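Local coordinates for protein response regulator (Vibrio cholerae O1 biovar El Tor, PDB 7KPO) that probably binds DNA, being the DNA-binding domain of the sensor histidine kinase ChiS, at residues K4-L7 against M8-V11; A19-Y22 against W23-V26. All blocks are in the same frame, centred on the assembly; numbering follows the deposited sequence.

Interaction 1: residues K4-L7 against M8-V11; sequences KQDL and MRAV
Met-8, a selenomethionine, meets the side chains of both Lys-4 and Gln-5, about one turn back along the same helix. In the conformer described, one of two, SE is 4.1 Å from Lys-4 CG and 3.9 Å from Gln-5 NE2, loose van der Waals contacts that remain provisional. Lys-4 runs fully extended, its CG opposite the backbone N (chi1 -176°), and its methylenes cross the selenomethionine at a slant. Gln-5 instead bends at chi2 (-60°), a turn that swings its amide back alongside Met-8, both chains pointing the same way. Leu-7 and Val-11, i to i+4 like Lys-4 and Met-8, meet through methyls, CD1 of Leu-7 on CG2 of Val-11 at 3.9 Å.

A water joins Asp-6 to Arg-9, opposite charges whose atoms OD1 of Asp-6 and NE of Arg-9 stay 5.0 Å apart. It accepts from NE of Arg-9 at 3.1 Å, in the plane of the guanidinium and at its edge, and gives a weak bond to OD1 of Asp-6. The far end of Arg-9 reaches the carbonyl of Pro-65, and more weakly that of Leu-64, while NZ of Lys-4 is bonded to Ser-107.

Beneath the side chains, four backbone bonds link successive residues from Lys-4 to Leu-7 with those from Met-8 to Val-11. The one from Val-11 N to Leu-7 O, at 2.8 Å, is the shortest.

Val-11 and Met-8 are buried and rest on helix 89-106, at Leu-101 and Leu-105, whereas Arg-9 faces the loop bearing Pro-65 and Pro-68. This is the regular i to i+4 bonding of an alpha helix, here in the N-terminal part of helix 2-27, which packs against the C-terminal helix of a mainly helical domain.

Interaction 2: residues A19-Y22 against W23-V26; sequences ALNY and WERV
Ala-19 O receives the amide of Trp-23 at 2.9 Å, in a nearly straight bond (168°). The indole itself leads away from this turn, and its NE1 is bonded to the carbonyl of Ser-30.

Leu-20 offers its carbonyl to Glu-24 N, and the Glu-24 side chain lies close over the same oxygen: CG is 3.1 Å from Leu-20 O. With CG set beside its own backbone N (chi1 -67°), the chain of Glu-24 runs back along the preceding turn. The Leu-20 side chain packs on Phe-34 and Lys-31 of helix 31-38.

Asn-21 O accepts from Arg-25 N at 3.1 Å and takes a second, weak bond from a water that in turn accepts weakly from NE of Arg-25. The Asn-21 and Glu-24 side chains run side by side, pointing the same way, their amide and carboxylate planes 49° apart. The backbone bonds, i to i+4, belong to the C-terminal part of the long first helix of the domain, where Ala-19, Tyr-22 and Trp-23 pack against helix 70-83, and Tyr-22 also against helix 89-106.

Tyr-22 makes the main side-chain contact. Val-26 CG2 sits over one face of its ring in a CH-pi contact, 3.9 Å from the centroid and shifted toward the rim. The same methyl also lies over one face of the Arg-25 guanidinium, which crosses the ring obliquely, NH2 being 4.0 Å from Tyr-22 CD1. Salt bridges to Glu-86 and Glu-90 hold that guanidinium, while Tyr-22 OH is bonded to the carbonyl of Glu-86.

How the interactions relate
Interactions 1 and 2 lie in series on helix 2-27, the first in its N-terminal part and the second in its C-terminal part. Their centres are 22 Å apart and their nearest atoms about 9 Å, so they do not touch, and they fall on opposite sides of the chain's centre. Helix 89-106 spans both: its C-terminal part lies beside residues 8-11, whereas Glu-90, Arg-91 and Ile-94 near its beginning touch Tyr-22, consistent with the two helices running antiparallel. Helix 70-83 is added at residues 19-23. In each case a water links an arginine NE, through at least one weak bond, to an acceptor about one turn earlier: a carboxylate in interaction 1, a backbone carbonyl in interaction 2.

Interaction 1: residues K4-L7 against M8-V11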
loop_
_atom_site.group_PDB
_atom_site.type_symbol
_atom_site.label_atom_id
_atom_site.label_comp_id
_atom_site.label_asym_id
_atom_site.label_seq_id
_atom_site.Cartn_x
_atom_site.Cartn_y
_atom_site.Cartn_z
ATOM N N LYS A 4 14.813 -6.894 22.713
ATOM C CA LYS A 4 14.406 -6.997 21.292
ATOM C C LYS A 4 13.241 -7.984 21.153
ATOM O O LYS A 4 12.279 -7.686 20.418
ATOM C CB LYS A 4 15.574 -7.441 20.413
ATOM C CG LYS A 4 15.229 -7.478 18.935
ATOM C CD LYS A 4 16.365 -7.886 18.044
ATOM C CE LYS A 4 15.944 -7.894 16.592
ATOM N NZ LYS A 4 17.037 -8.334 15.697
ATOM N N GLN A 5 13.318 -9.127 21.829
ATOM C CA GLN A 5 12.232 -10.137 21.731
ATOM C C GLN A 5 10.921 -9.556 22.279
ATOM O O GLN A 5 9.869 -9.773 21.658
ATOM C CB GLN A 5 12.652 -11.415 22.456
ATOM C CG GLN A 5 13.872 -12.067 21.823
ATOM C CD GLN A 5 13.624 -12.436 20.381
ATOM O OE1 GLN A 5 12.570 -12.957 20.030
ATOM N NE2 GLN A 5 14.606 -12.190 19.531
ATOM N N ASP A 6 10.979 -8.825 23.389
ATOM C CA ASP A 6 9.739 -8.247 23.970
ATOM C C ASP A 6 9.219 -7.134 23.058
ATOM O O ASP A 6 7.998 -6.992 22.930
ATOM C CB ASP A 6 9.973 -7.788 25.410
ATOM C CG ASP A 6 10.080 -8.949 26.381
ATOM O OD1 ASP A 6 9.614 -10.053 26.031
ATOM O OD2 ASP A 6 10.629 -8.742 27.473
ATOM N N LEU A 7 10.121 -6.375 22.441
ATOM C CA LEU A 7 9.685 -5.297 21.520
ATOM C C LEU A 7 8.959 -5.908 20.324
ATOM O O LEU A 7 7.916 -5.418 19.910
ATOM C CB LEU A 7 10.907 -4.491 21.078
ATOM C CG LEU A 7 10.648 -3.433 20.010
ATOM C CD1 LEU A 7 9.665 -2.380 20.504
ATOM C CD2 LEU A 7 11.960 -2.789 19.587
HETATM N N MSE A 8 9.526 -6.979 19.764
HETATM C CA MSE A 8 8.917 -7.638 18.621
HETATM C C MSE A 8 7.496 -8.092 18.963
HETATM O O MSE A 8 6.581 -7.919 18.161
HETATM C CB MSE A 8 9.792 -8.815 18.183
HETATM C CG MSE A 8 11.092 -8.386 17.535
HETATM SE SE MSE A 8 12.352 -9.863 17.334
HETATM C CE MSE A 8 11.233 -11.219 16.483
ATOM N N ARG A 9 7.312 -8.664 20.160
ATOM C CA ARG A 9 6.004 -9.148 20.586
ATOM C C ARG A 9 5.038 -7.964 20.760
ATOM O O ARG A 9 3.874 -8.076 20.343
ATOM C CB ARG A 9 6.157 -9.988 21.860
ATOM C CG ARG A 9 6.915 -11.291 21.637
ATOM C CD ARG A 9 7.251 -12.053 22.908
ATOM N NE ARG A 9 6.063 -12.579 23.566
ATOM C CZ ARG A 9 5.430 -13.698 23.226
ATOM N NH1 ARG A 9 5.865 -14.441 22.221
ATOM N NH2 ARG A 9 4.348 -14.065 23.889
ATOM N N ALA A 10 5.500 -6.869 21.364
ATOM C CA ALA A 10 4.637 -5.681 21.545
ATOM C C ALA A 10 4.236 -5.104 20.183
ATOM O O ALA A 10 3.069 -4.727 20.009
ATOM C CB ALA A 10 5.358 -4.659 22.378
ATOM N N VAL A 11 5.182 -5.023 19.254
ATOM C CA VAL A 11 4.874 -4.473 17.906
ATOM C C VAL A 11 3.899 -5.412 17.184
ATOM O O VAL A 11 2.990 -4.920 16.506
ATOM C CB VAL A 11 6.168 -4.240 17.107
ATOM C CG1 VAL A 11 5.873 -3.842 15.674
ATOM C CG2 VAL A 11 7.045 -3.195 17.779
HETATM O O HOH W 1 6.212 -10.214 25.577
#

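Interaction 2: residues A19-Y22 against W23-V26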
loop_
_atom_site.group_PDB
_atom_site.type_symbol
_atom_site.label_atom_id
_atom_site.label_comp_id
_atom_site.label_asym_id
_atom_site.label_seq_id
_atom_site.Cartn_x
_atom_site.Cartn_y
_atom_site.Cartn_z
ATOM N N ALA A 19 -4.348 -3.491 12.312
ATOM C CA ALA A 19 -4.746 -4.002 10.985
ATOM C C ALA A 19 -6.193 -4.501 11.025
ATOM O O ALA A 19 -6.943 -4.221 10.084
ATOM C CB ALA A 19 -3.795 -5.081 10.544
ATOM N N LEU A 20 -6.573 -5.228 12.074
ATOM C CA LEU A 20 -7.966 -5.748 12.138
ATOM C C LEU A 20 -8.964 -4.604 12.290
ATOM O O LEU A 20 -10.030 -4.676 11.677
ATOM C CB LEU A 20 -8.101 -6.752 13.281
ATOM C CG LEU A 20 -7.607 -8.153 12.950
ATOM C CD1 LEU A 20 -7.578 -9.016 14.193
ATOM C CD2 LEU A 20 -8.472 -8.796 11.874
ATOM N N ASN A 21 -8.639 -3.594 13.086
ATOM C CA ASN A 21 -9.576 -2.454 13.247
ATOM C C ASN A 21 -9.771 -1.769 11.890
ATOM O O ASN A 21 -10.912 -1.384 11.565
ATOM C CB ASN A 21 -9.077 -1.489 14.320
ATOM C CG ASN A 21 -9.028 -2.119 15.696
ATOM O OD1 ASN A 21 -9.654 -3.150 15.941
ATOM N ND2 ASN A 21 -8.288 -1.499 16.598
ATOM N N TYR A 22 -8.690 -1.630 11.124
ATOM C CA TYR A 22 -8.745 -0.997 9.784
ATOM C C TYR A 22 -9.570 -1.875 8.831
ATOM O O TYR A 22 -10.441 -1.357 8.120
ATOM C CB TYR A 22 -7.308 -0.759 9.330
ATOM C CG TYR A 22 -7.145 -0.127 7.976
ATOM C CD1 TYR A 22 -7.403 1.217 7.773
ATOM C CD2 TYR A 22 -6.658 -0.862 6.911
ATOM C CE1 TYR A 22 -7.217 1.805 6.532
ATOM C CE2 TYR A 22 -6.464 -0.291 5.667
ATOM C CZ TYR A 22 -6.747 1.047 5.475
ATOM O OH TYR A 22 -6.558 1.595 4.242
ATOM N N TRP A 23 -9.288 -3.176 8.813
ATOM C CA TRP A 23 -10.065 -4.134 7.986
ATOM C C TRP A 23 -11.558 -3.978 8.274
ATOM O O TRP A 23 -12.347 -3.834 7.328
ATOM C CB TRP A 23 -9.625 -5.568 8.292
ATOM C CG TRP A 23 -10.594 -6.596 7.797
ATOM C CD1 TRP A 23 -11.616 -7.163 8.503
ATOM C CD2 TRP A 23 -10.668 -7.148 6.472
ATOM N NE1 TRP A 23 -12.310 -8.036 7.712
ATOM C CE2 TRP A 23 -11.749 -8.055 6.466
ATOM C CE3 TRP A 23 -9.917 -6.985 5.304
ATOM C CZ2 TRP A 23 -12.094 -8.789 5.333
ATOM C CZ3 TRP A 23 -10.262 -7.707 4.184
ATOM C CH2 TRP A 23 -11.336 -8.598 4.203
ATOM N N GLU A 24 -11.927 -4.017 9.551
ATOM C CA GLU A 24 -13.359 -3.963 9.942
ATOM C C GLU A 24 -13.997 -2.666 9.438
ATOM O O GLU A 24 -15.078 -2.735 8.822
ATOM C CB GLU A 24 -13.474 -4.130 11.459
ATOM C CG GLU A 24 -13.054 -5.510 11.936
ATOM C CD GLU A 24 -12.776 -5.644 13.424
ATOM O OE1 GLU A 24 -12.924 -4.643 14.150
ATOM O OE2 GLU A 24 -12.389 -6.751 13.846
ATOM N N ARG A 25 -13.333 -1.533 9.645
ATOM C CA ARG A 25 -13.928 -0.235 9.248
ATOM C C ARG A 25 -13.984 -0.072 7.724
ATOM O O ARG A 25 -15.051 0.310 7.214
ATOM C CB ARG A 25 -13.134 0.919 9.861
ATOM C CG ARG A 25 -13.744 2.281 9.569
ATOM C CD ARG A 25 -12.963 3.426 10.176
ATOM N NE ARG A 25 -11.622 3.550 9.623
ATOM C CZ ARG A 25 -11.333 4.095 8.444
ATOM N NH1 ARG A 25 -12.298 4.546 7.659
ATOM N NH2 ARG A 25 -10.076 4.166 8.043
ATOM N N VAL A 26 -12.884 -0.351 7.026
ATOM C CA VAL A 26 -12.812 -0.094 5.558
ATOM C C VAL A 26 -13.592 -1.155 4.767
ATOM O O VAL A 26 -14.324 -0.762 3.846
ATOM C CB VAL A 26 -11.346 0.020 5.102
ATOM C CG1 VAL A 26 -11.235 0.182 3.594
ATOM C CG2 VAL A 26 -10.643 1.168 5.812
HETATM O O HOH W 2 -10.891 1.785 12.122
#